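Local coordinates for protein glutamine synthetase (Helicobacter pylori, PDB 5ZLI) that belongs to the type I-beta glutamine synthetases, twelve-subunit assemblies whose chains join a beta-grasp domain to a larger catalytic domain, at residues R83-P88 against N211-E216; W168-S173 against G181-K186; I384-M389 against S443-E448. All coordinates share one frame; numbering follows the deposited sequence.

Contact 1. Residues R83-P88 against N211-E216; sequences RYFIDP and NQVGLE
Apolar packing between Phe85 and Val213 joins the beta-grasp domain to the catalytic domain: strand 84-87 of the mixed beta-grasp sheet meets the end of helix 200-212, which closes in a Schellman motif. Gly214, with positive phi (81°), is the C-prime residue, its N bonded to Asn211 O at 3.1 Å, while Leu215 N reaches back to Leu210 O. Asn211 ND2 grips the turn again through a nearly straight bond (164°) to Leu215 O in that carbonyl's plane. Val213, the first residue to leave helical geometry, lies where the strand passes, its CA 5.4 Å from the CA of Phe85. The two side chains run side by side and point the same way; CG of Phe85 sits between its own backbone N and carbonyl carbon (chi1 61°), which sets the ring beside Val213 with CD2 and CE2 nearest to it. Nearby, Lys247 of helix 238-258 gives its NZ to both Arg83 O and Val213 O. Further along, Pro88 CD lies 4.2 Å from Val213 CG1, and the extended Gln212 brings OE1 to 3.6 Å from Pro88 CB. The ring meets the valine obliquely, Phe85 CD2 lying 3.5 Å from Val213 CG1.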
loop_
_atom_site.group_PDB
_atom_site.type_symbol
_atom_site.label_atom_id
_atom_site.label_comp_id
_atom_site.label_asym_id
_atom_site.label_seq_id
_atom_site.Cartn_x
_atom_site.Cartn_y
_atom_site.Cartn_z
ATOM N N ARG B 83 -8.673 -12.950 -55.813
ATOM C CA ARG B 83 -8.448 -13.349 -54.427
ATOM C C ARG B 83 -8.924 -12.297 -53.431
ATOM O O ARG B 83 -8.462 -12.272 -52.279
ATOM C CB ARG B 83 -6.980 -13.706 -54.186
ATOM C CG ARG B 83 -6.597 -14.962 -54.945
ATOM C CD ARG B 83 -5.158 -15.330 -54.734
ATOM N NE ARG B 83 -4.295 -14.324 -55.333
ATOM C CZ ARG B 83 -4.068 -14.219 -56.633
ATOM N NH1 ARG B 83 -4.649 -15.053 -57.501
ATOM N NH2 ARG B 83 -3.264 -13.261 -57.063
ATOM N N TYR B 84 -9.841 -11.423 -53.845
ATOM C CA TYR B 84 -10.466 -10.534 -52.882
ATOM C C TYR B 84 -11.252 -11.361 -51.862
ATOM O O TYR B 84 -11.445 -12.569 -52.018
ATOM C CB TYR B 84 -11.345 -9.477 -53.574
ATOM C CG TYR B 84 -12.403 -9.965 -54.539
ATOM C CD1 TYR B 84 -13.576 -10.533 -54.082
ATOM C CD2 TYR B 84 -12.260 -9.783 -55.910
ATOM C CE1 TYR B 84 -14.562 -10.955 -54.951
ATOM C CE2 TYR B 84 -13.250 -10.209 -56.808
ATOM C CZ TYR B 84 -14.402 -10.793 -56.309
ATOM O OH TYR B 84 -15.408 -11.220 -57.133
ATOM N N PHE B 85 -11.606 -10.730 -50.753
ATOM C CA PHE B 85 -12.296 -11.476 -49.725
ATOM C C PHE B 85 -12.956 -10.515 -48.769
ATOM O O PHE B 85 -12.475 -9.400 -48.568
ATOM C CB PHE B 85 -11.323 -12.370 -48.981
ATOM C CG PHE B 85 -10.232 -11.626 -48.295
ATOM C CD1 PHE B 85 -9.146 -11.123 -49.015
ATOM C CD2 PHE B 85 -10.242 -11.477 -46.912
ATOM C CE1 PHE B 85 -8.091 -10.433 -48.365
ATOM C CE2 PHE B 85 -9.203 -10.821 -46.259
ATOM C CZ PHE B 85 -8.127 -10.290 -46.994
ATOM N N ILE B 86 -14.053 -10.959 -48.164
ATOM C CA ILE B 86 -14.662 -10.163 -47.106
ATOM C C ILE B 86 -13.831 -10.268 -45.836
ATOM O O ILE B 86 -13.577 -11.371 -45.332
ATOM C CB ILE B 86 -16.105 -10.615 -46.854
ATOM C CG1 ILE B 86 -16.988 -10.224 -48.042
ATOM C CG2 ILE B 86 -16.586 -10.083 -45.547
ATOM C CD1 ILE B 86 -18.479 -10.587 -47.887
ATOM N N ASP B 87 -13.439 -9.123 -45.290
ATOM C CA ASP B 87 -12.679 -9.112 -44.048
ATOM C C ASP B 87 -13.573 -9.517 -42.881
ATOM O O ASP B 87 -14.555 -8.809 -42.587
ATOM C CB ASP B 87 -12.078 -7.725 -43.860
ATOM C CG ASP B 87 -11.012 -7.683 -42.792
ATOM O OD1 ASP B 87 -10.798 -8.708 -42.131
ATOM O OD2 ASP B 87 -10.319 -6.644 -42.679
ATOM N N PRO B 88 -13.275 -10.622 -42.180
ATOM C CA PRO B 88 -14.160 -11.053 -41.081
ATOM C C PRO B 88 -14.077 -10.158 -39.869
ATOM O O PRO B 88 -15.067 -10.046 -39.133
ATOM C CB PRO B 88 -13.665 -12.464 -40.756
ATOM C CG PRO B 88 -12.237 -12.429 -41.122
ATOM C CD PRO B 88 -12.130 -11.532 -42.340
ATOM N N ASN B 211 -9.389 -20.133 -44.104
ATOM C CA ASN B 211 -10.275 -20.559 -45.168
ATOM C C ASN B 211 -11.293 -19.484 -45.466
ATOM O O ASN B 211 -11.695 -19.330 -46.625
ATOM C CB ASN B 211 -10.986 -21.868 -44.832
ATOM C CG ASN B 211 -10.067 -22.925 -44.287
ATOM O OD1 ASN B 211 -10.364 -23.509 -43.264
ATOM N ND2 ASN B 211 -8.972 -23.200 -44.975
ATOM N N GLN B 212 -11.697 -18.703 -44.455
ATOM C CA GLN B 212 -12.702 -17.670 -44.728
ATOM C C GLN B 212 -12.224 -16.691 -45.790
ATOM O O GLN B 212 -13.032 -16.069 -46.486
ATOM C CB GLN B 212 -13.063 -16.917 -43.454
ATOM C CG GLN B 212 -13.942 -17.701 -42.532
ATOM C CD GLN B 212 -14.342 -16.898 -41.325
ATOM O OE1 GLN B 212 -14.835 -15.768 -41.447
ATOM N NE2 GLN B 212 -14.108 -17.461 -40.138
ATOM N N VAL B 213 -10.915 -16.558 -45.942
ATOM C CA VAL B 213 -10.351 -15.531 -46.770
ATOM C C VAL B 213 -9.810 -16.118 -48.073
ATOM O O VAL B 213 -8.975 -15.501 -48.740
ATOM C CB VAL B 213 -9.299 -14.731 -45.997
ATOM C CG1 VAL B 213 -9.923 -14.207 -44.757
ATOM C CG2 VAL B 213 -8.122 -15.588 -45.645
ATOM N N GLY B 214 -10.278 -17.316 -48.428
ATOM C CA GLY B 214 -9.919 -17.986 -49.664
ATOM C C GLY B 214 -8.599 -18.722 -49.651
ATOM O O GLY B 214 -7.950 -18.819 -50.691
ATOM N N LEU B 215 -8.201 -19.275 -48.521
ATOM C CA LEU B 215 -6.959 -20.014 -48.389
ATOM C C LEU B 215 -7.232 -21.426 -47.923
ATOM O O LEU B 215 -8.039 -21.638 -47.016
ATOM C CB LEU B 215 -6.021 -19.345 -47.400
ATOM C CG LEU B 215 -4.730 -18.775 -47.949
ATOM C CD1 LEU B 215 -3.899 -18.261 -46.800
ATOM C CD2 LEU B 215 -4.022 -19.954 -48.608
ATOM N N GLU B 216 -6.541 -22.389 -48.536
ATOM C CA GLU B 216 -6.670 -23.790 -48.142
ATOM C C GLU B 216 -5.492 -24.228 -47.270
ATOM O O GLU B 216 -4.321 -23.947 -47.567
ATOM C CB GLU B 216 -6.838 -24.703 -49.358
ATOM C CG GLU B 216 -8.303 -24.818 -49.802
ATOM C CD GLU B 216 -8.601 -26.055 -50.644
ATOM O OE1 GLU B 216 -7.754 -26.428 -51.493
ATOM O OE2 GLU B 216 -9.693 -26.654 -50.455
#

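Contact 2. Residues W168-S173 against G181-K186; sequences WNRDRS and GHRPGK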
loop_
_atom_site.group_PDB
_atom_site.type_symbol
_atom_site.label_atom_id
_atom_site.label_comp_id
_atom_site.label_asym_id
_atom_site.label_seq_id
_atom_site.Cartn_x
_atom_site.Cartn_y
_atom_site.Cartn_z
ATOM N N TRP B 168 10.394 -19.020 -18.288
ATOM C CA TRP B 168 10.475 -17.910 -17.358
ATOM C C TRP B 168 9.212 -17.742 -16.518
ATOM O O TRP B 168 9.223 -16.962 -15.565
ATOM C CB TRP B 168 10.743 -16.617 -18.122
ATOM C CG TRP B 168 9.701 -16.299 -19.136
ATOM C CD1 TRP B 168 8.552 -15.605 -18.921
ATOM C CD2 TRP B 168 9.714 -16.638 -20.524
ATOM N NE1 TRP B 168 7.837 -15.501 -20.081
ATOM C CE2 TRP B 168 8.525 -16.130 -21.085
ATOM C CE3 TRP B 168 10.608 -17.323 -21.346
ATOM C CZ2 TRP B 168 8.210 -16.275 -22.430
ATOM C CZ3 TRP B 168 10.293 -17.468 -22.686
ATOM C CH2 TRP B 168 9.104 -16.944 -23.213
ATOM N N ASN B 169 8.134 -18.462 -16.801
ATOM C CA ASN B 169 6.947 -18.324 -15.969
ATOM C C ASN B 169 6.699 -19.534 -15.076
ATOM O O ASN B 169 5.614 -19.650 -14.491
ATOM C CB ASN B 169 5.728 -18.017 -16.827
ATOM C CG ASN B 169 5.633 -16.554 -17.172
ATOM O OD1 ASN B 169 6.269 -15.718 -16.530
ATOM N ND2 ASN B 169 4.859 -16.233 -18.204
ATOM N N ARG B 170 7.689 -20.422 -14.938
ATOM C CA ARG B 170 7.504 -21.641 -14.157
ATOM C C ARG B 170 7.190 -21.364 -12.695
ATOM O O ARG B 170 6.684 -22.250 -12.002
ATOM C CB ARG B 170 8.750 -22.498 -14.272
ATOM C CG ARG B 170 8.808 -23.221 -15.601
ATOM C CD ARG B 170 9.276 -24.614 -15.408
ATOM N NE ARG B 170 10.510 -24.866 -16.118
ATOM C CZ ARG B 170 10.557 -25.567 -17.241
ATOM N NH1 ARG B 170 9.418 -26.062 -17.737
ATOM N NH2 ARG B 170 11.726 -25.792 -17.844
ATOM N N ASP B 171 7.479 -20.149 -12.231
ATOM C CA ASP B 171 7.417 -19.704 -10.846
ATOM C C ASP B 171 6.488 -18.530 -10.620
ATOM O O ASP B 171 6.186 -18.213 -9.467
ATOM C CB ASP B 171 8.830 -19.304 -10.427
ATOM C CG ASP B 171 9.531 -18.548 -11.550
ATOM O OD1 ASP B 171 8.903 -17.615 -12.145
ATOM O OD2 ASP B 171 10.670 -18.977 -11.897
ATOM N N ARG B 172 5.943 -17.957 -11.676
ATOM C CA ARG B 172 5.172 -16.742 -11.564
ATOM C C ARG B 172 3.865 -17.049 -10.845
ATOM O O ARG B 172 3.375 -18.185 -10.851
ATOM C CB ARG B 172 4.872 -16.204 -12.965
ATOM C CG ARG B 172 3.760 -15.186 -13.044
ATOM C CD ARG B 172 3.379 -14.951 -14.477
ATOM N NE ARG B 172 4.083 -13.905 -15.204
ATOM C CZ ARG B 172 3.737 -12.624 -15.154
ATOM N NH1 ARG B 172 2.730 -12.239 -14.368
ATOM N NH2 ARG B 172 4.409 -11.727 -15.875
ATOM N N SER B 173 3.332 -16.040 -10.178
ATOM C CA SER B 173 2.011 -16.103 -9.570
ATOM C C SER B 173 1.033 -15.420 -10.522
ATOM O O SER B 173 1.248 -14.257 -10.884
ATOM C CB SER B 173 2.035 -15.419 -8.198
ATOM O OG SER B 173 2.797 -16.152 -7.239
ATOM N N GLY B 181 1.336 -25.171 -14.172
ATOM C CA GLY B 181 2.377 -26.114 -14.584
ATOM C C GLY B 181 2.272 -26.467 -16.058
ATOM O O GLY B 181 1.829 -25.659 -16.893
ATOM N N HIS B 182 2.691 -27.688 -16.387
ATOM C CA HIS B 182 2.563 -28.192 -17.757
ATOM C C HIS B 182 3.109 -27.213 -18.790
ATOM O O HIS B 182 2.346 -26.539 -19.495
ATOM C CB HIS B 182 1.093 -28.496 -18.074
ATOM C CG HIS B 182 0.489 -29.509 -17.167
ATOM N ND1 HIS B 182 0.971 -30.799 -17.077
ATOM C CD2 HIS B 182 -0.490 -29.404 -16.237
ATOM C CE1 HIS B 182 0.270 -31.468 -16.175
ATOM N NE2 HIS B 182 -0.620 -30.643 -15.646
ATOM N N ARG B 183 4.431 -27.146 -18.916
ATOM C CA ARG B 183 5.007 -26.195 -19.837
ATOM C C ARG B 183 6.023 -26.934 -20.695
ATOM O O ARG B 183 6.829 -27.720 -20.167
ATOM C CB ARG B 183 5.646 -24.994 -19.107
ATOM C CG ARG B 183 4.640 -23.941 -18.630
ATOM C CD ARG B 183 5.331 -22.726 -18.040
ATOM N NE ARG B 183 4.389 -21.719 -17.540
ATOM C CZ ARG B 183 3.949 -21.657 -16.279
ATOM N NH1 ARG B 183 4.385 -22.542 -15.368
ATOM N NH2 ARG B 183 3.074 -20.709 -15.929
ATOM N N PRO B 184 6.009 -26.731 -22.006
ATOM C CA PRO B 184 7.054 -27.318 -22.839
ATOM C C PRO B 184 8.386 -26.687 -22.496
ATOM O O PRO B 184 8.473 -25.481 -22.233
ATOM C CB PRO B 184 6.615 -26.947 -24.256
ATOM C CG PRO B 184 5.948 -25.621 -24.060
ATOM C CD PRO B 184 5.267 -25.673 -22.724
ATOM N N GLY B 185 9.432 -27.497 -22.496
ATOM C CA GLY B 185 10.742 -26.930 -22.303
ATOM C C GLY B 185 11.094 -25.972 -23.426
ATOM O O GLY B 185 10.498 -25.975 -24.509
ATOM N N LYS B 186 12.055 -25.103 -23.145
ATOM C CA LYS B 186 12.813 -24.530 -24.238
ATOM C C LYS B 186 13.079 -25.638 -25.248
ATOM O O LYS B 186 13.602 -26.704 -24.892
ATOM C CB LYS B 186 14.132 -23.932 -23.719
ATOM C CG LYS B 186 14.662 -22.781 -24.592
ATOM C CD LYS B 186 15.816 -22.019 -23.947
ATOM C CE LYS B 186 15.339 -21.063 -22.855
ATOM N NZ LYS B 186 16.489 -20.399 -22.160
#
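Arg183 lays one face of its guanidinium over the backbone of Asn169 and Arg170. Asn169 O stands 2.9 Å above that plane, offset toward the rim, with Arg170 N over the same face. The carbonyl is 3.1 Å from Arg183 NH2, but the angle is too poor for a hydrogen bond, so the contact is one of packing and probably of electrostatic attraction between the carbonyl oxygen and the cation. Arg183 NH1 also comes to 3.5 Å from Arg170 CA. The chain of Arg183 is extended from CG to NE (chi2 -175°, chi3 -178°), which carries the group this far across. Arg170 slides past it in the opposite direction, its chain bent at chi2 and chi3. Arg183 O lies at the edge of the Arg170 guanidinium, near its plane, but at 3.9 Å from Arg170 NH1 it makes no hydrogen bond. The two guanidinium planes are turned 73° apart.

In the next shell, Arg183 NE is bonded to Glu164 O and NH1 to Asn179 OD1, while Asn179 ND2 takes up Asn169 O; Arg170 NH2 forms a salt bridge with Glu167. Arg172 NE donates a hydrogen bond to Asn169 OD1 at 3.1 Å, coming from well above the carbonyl plane and not along a lone pair.

Both segments belong to the long loop between strand 156-162 and helix 200-212. From it, Asp171 packs on Ile150 in strand 147-153 of one neighbouring subunit, Arg170 on Ile476 in helix 472-478 of another.

Contact 3. Residues I384-M389 against S443-E448; sequences ILMAGM and SQVFSE
Met386 makes the contact from helix 377-393, reaching to Val445 and Phe446 across a buried apolar interface. Its CG stands anti to the carbonyl carbon, beside the backbone N, and beyond it the chain is bent at chi2 (-58°) and chi3 (-71°). The middle and the end of the side chain therefore serve different partners: Met386 CG lies 3.9 Å from Phe446 CE1, approaching the ring obliquely as the two side chains slide past each other in opposite directions, whereas the thioether end meets Val445 tip to tip. Met386 CE is 3.6 Å from Val445 CG2, and Met386 SD is 3.9 Å from each of the valine methyls, CG1 and CG2. This is helix-to-loop packing within the catalytic domain: residues 442-447 connect the short helix 438-441 to helix 448-466, with Ser447 at the N-cap position of the latter. Phe446 also meets Phe321 edge-to-face, and Leu440 touches both Met386 and Phe446. One turn further along, Met389 packs on helix 114-128, the helix whose Ala121 touches Val445.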
loop_
_atom_site.group_PDB
_atom_site.type_symbol
_atom_site.label_atom_id
_atom_site.label_comp_id
_atom_site.label_asym_id
_atom_site.label_seq_id
_atom_site.Cartn_x
_atom_site.Cartn_y
_atom_site.Cartn_z
ATOM N N ILE B 384 13.880 -15.684 -55.786
ATOM C CA ILE B 384 14.172 -17.114 -55.830
ATOM C C ILE B 384 13.975 -17.658 -57.233
ATOM O O ILE B 384 14.796 -18.451 -57.724
ATOM C CB ILE B 384 13.331 -17.864 -54.788
ATOM C CG1 ILE B 384 14.021 -17.724 -53.432
ATOM C CG2 ILE B 384 13.126 -19.298 -55.193
ATOM C CD1 ILE B 384 13.113 -17.901 -52.264
ATOM N N LEU B 385 12.900 -17.235 -57.913
ATOM C CA LEU B 385 12.680 -17.733 -59.266
ATOM C C LEU B 385 13.722 -17.199 -60.234
ATOM O O LEU B 385 14.218 -17.945 -61.075
ATOM C CB LEU B 385 11.272 -17.416 -59.737
ATOM C CG LEU B 385 11.089 -17.836 -61.196
ATOM C CD1 LEU B 385 11.197 -19.353 -61.416
ATOM C CD2 LEU B 385 9.719 -17.323 -61.694
ATOM N N MET B 386 14.101 -15.930 -60.113
ATOM C CA MET B 386 15.130 -15.386 -61.000
ATOM C C MET B 386 16.474 -16.070 -60.800
ATOM O O MET B 386 17.287 -16.112 -61.727
ATOM C CB MET B 386 15.317 -13.884 -60.789
ATOM C CG MET B 386 14.146 -12.981 -61.124
ATOM S SD MET B 386 13.512 -13.050 -62.800
ATOM C CE MET B 386 14.831 -12.270 -63.728
ATOM N N ALA B 387 16.742 -16.597 -59.612
ATOM C CA ALA B 387 18.021 -17.259 -59.400
ATOM C C ALA B 387 18.009 -18.688 -59.887
ATOM O O ALA B 387 19.050 -19.204 -60.312
ATOM C CB ALA B 387 18.398 -17.250 -57.928
ATOM N N GLY B 388 16.863 -19.359 -59.777
ATOM C CA GLY B 388 16.769 -20.694 -60.320
ATOM C C GLY B 388 16.808 -20.701 -61.830
ATOM O O GLY B 388 17.433 -21.581 -62.431
ATOM N N MET B 389 16.261 -19.657 -62.461
ATOM C CA MET B 389 16.226 -19.629 -63.920
ATOM C C MET B 389 17.608 -19.381 -64.490
ATOM O O MET B 389 17.963 -19.946 -65.531
ATOM C CB MET B 389 15.258 -18.561 -64.422
ATOM C CG MET B 389 13.799 -18.905 -64.272
ATOM S SD MET B 389 12.748 -17.555 -64.869
ATOM C CE MET B 389 13.141 -17.645 -66.620
ATOM N N SER B 443 15.686 -8.896 -68.168
ATOM C CA SER B 443 14.365 -8.426 -68.621
ATOM C C SER B 443 13.759 -7.396 -67.662
ATOM O O SER B 443 12.532 -7.277 -67.533
ATOM C CB SER B 443 13.411 -9.588 -68.874
ATOM O OG SER B 443 14.048 -10.564 -69.686
ATOM N N GLN B 444 14.626 -6.641 -66.976
ATOM C CA GLN B 444 14.224 -5.476 -66.191
ATOM C C GLN B 444 13.271 -5.851 -65.054
ATOM O O GLN B 444 12.472 -5.020 -64.588
ATOM C CB GLN B 444 13.620 -4.400 -67.106
ATOM C CG GLN B 444 14.597 -3.907 -68.183
ATOM C CD GLN B 444 15.909 -3.350 -67.603
ATOM O OE1 GLN B 444 15.899 -2.455 -66.744
ATOM N NE2 GLN B 444 17.045 -3.883 -68.072
ATOM N N VAL B 445 13.360 -7.108 -64.598
ATOM C CA VAL B 445 12.469 -7.598 -63.543
ATOM C C VAL B 445 12.759 -6.846 -62.250
ATOM O O VAL B 445 11.854 -6.306 -61.596
ATOM C CB VAL B 445 12.616 -9.131 -63.373
ATOM C CG1 VAL B 445 11.747 -9.658 -62.221
ATOM C CG2 VAL B 445 12.260 -9.878 -64.648
ATOM N N PHE B 446 14.030 -6.760 -61.899
ATOM C CA PHE B 446 14.525 -5.930 -60.813
ATOM C C PHE B 446 15.286 -4.803 -61.513
ATOM O O PHE B 446 16.450 -4.949 -61.876
ATOM C CB PHE B 446 15.439 -6.746 -59.864
ATOM C CG PHE B 446 14.712 -7.786 -59.019
ATOM C CD1 PHE B 446 14.109 -8.895 -59.604
ATOM C CD2 PHE B 446 14.716 -7.701 -57.640
ATOM C CE1 PHE B 446 13.480 -9.834 -58.845
ATOM C CE2 PHE B 446 14.094 -8.658 -56.873
ATOM C CZ PHE B 446 13.475 -9.723 -57.483
ATOM N N SER B 447 14.622 -3.683 -61.735
ATOM C CA SER B 447 15.328 -2.550 -62.313
ATOM C C SER B 447 16.372 -2.017 -61.330
ATOM O O SER B 447 16.255 -2.174 -60.114
ATOM C CB SER B 447 14.338 -1.474 -62.710
ATOM O OG SER B 447 13.988 -0.688 -61.601
ATOM N N GLU B 448 17.418 -1.388 -61.862
ATOM C CA GLU B 448 18.511 -0.972 -60.990
ATOM C C GLU B 448 18.083 0.129 -60.039
ATOM O O GLU B 448 18.522 0.145 -58.882
ATOM C CB GLU B 448 19.722 -0.535 -61.809
ATOM C CG GLU B 448 20.847 0.107 -60.978
ATOM C CD GLU B 448 21.908 -0.841 -60.467
ATOM O OE1 GLU B 448 21.814 -2.067 -60.728
ATOM O OE2 GLU B 448 22.851 -0.328 -59.810
#

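After helix 9-20 the chain builds the beta-grasp sheet, and contact 1 opens on its strand 84-87. That loop closes 123 residues later at the end of helix 200-212, fastening the beta-grasp domain to the catalytic domain. Contact 2 is nested inside it, a short closure with segments 8 residues apart in the loop between strand 156-162 and helix 200-212, its centre about 36 Å from that of contact 1. Contact 3 follows in series, its segments 54 residues apart, linking helix 377-393 to the connection before helix 448-466. Contacts 2 and 3 lie on opposite sides of the chain's centre, about 47 Å apart between centres, and none of the three touches another.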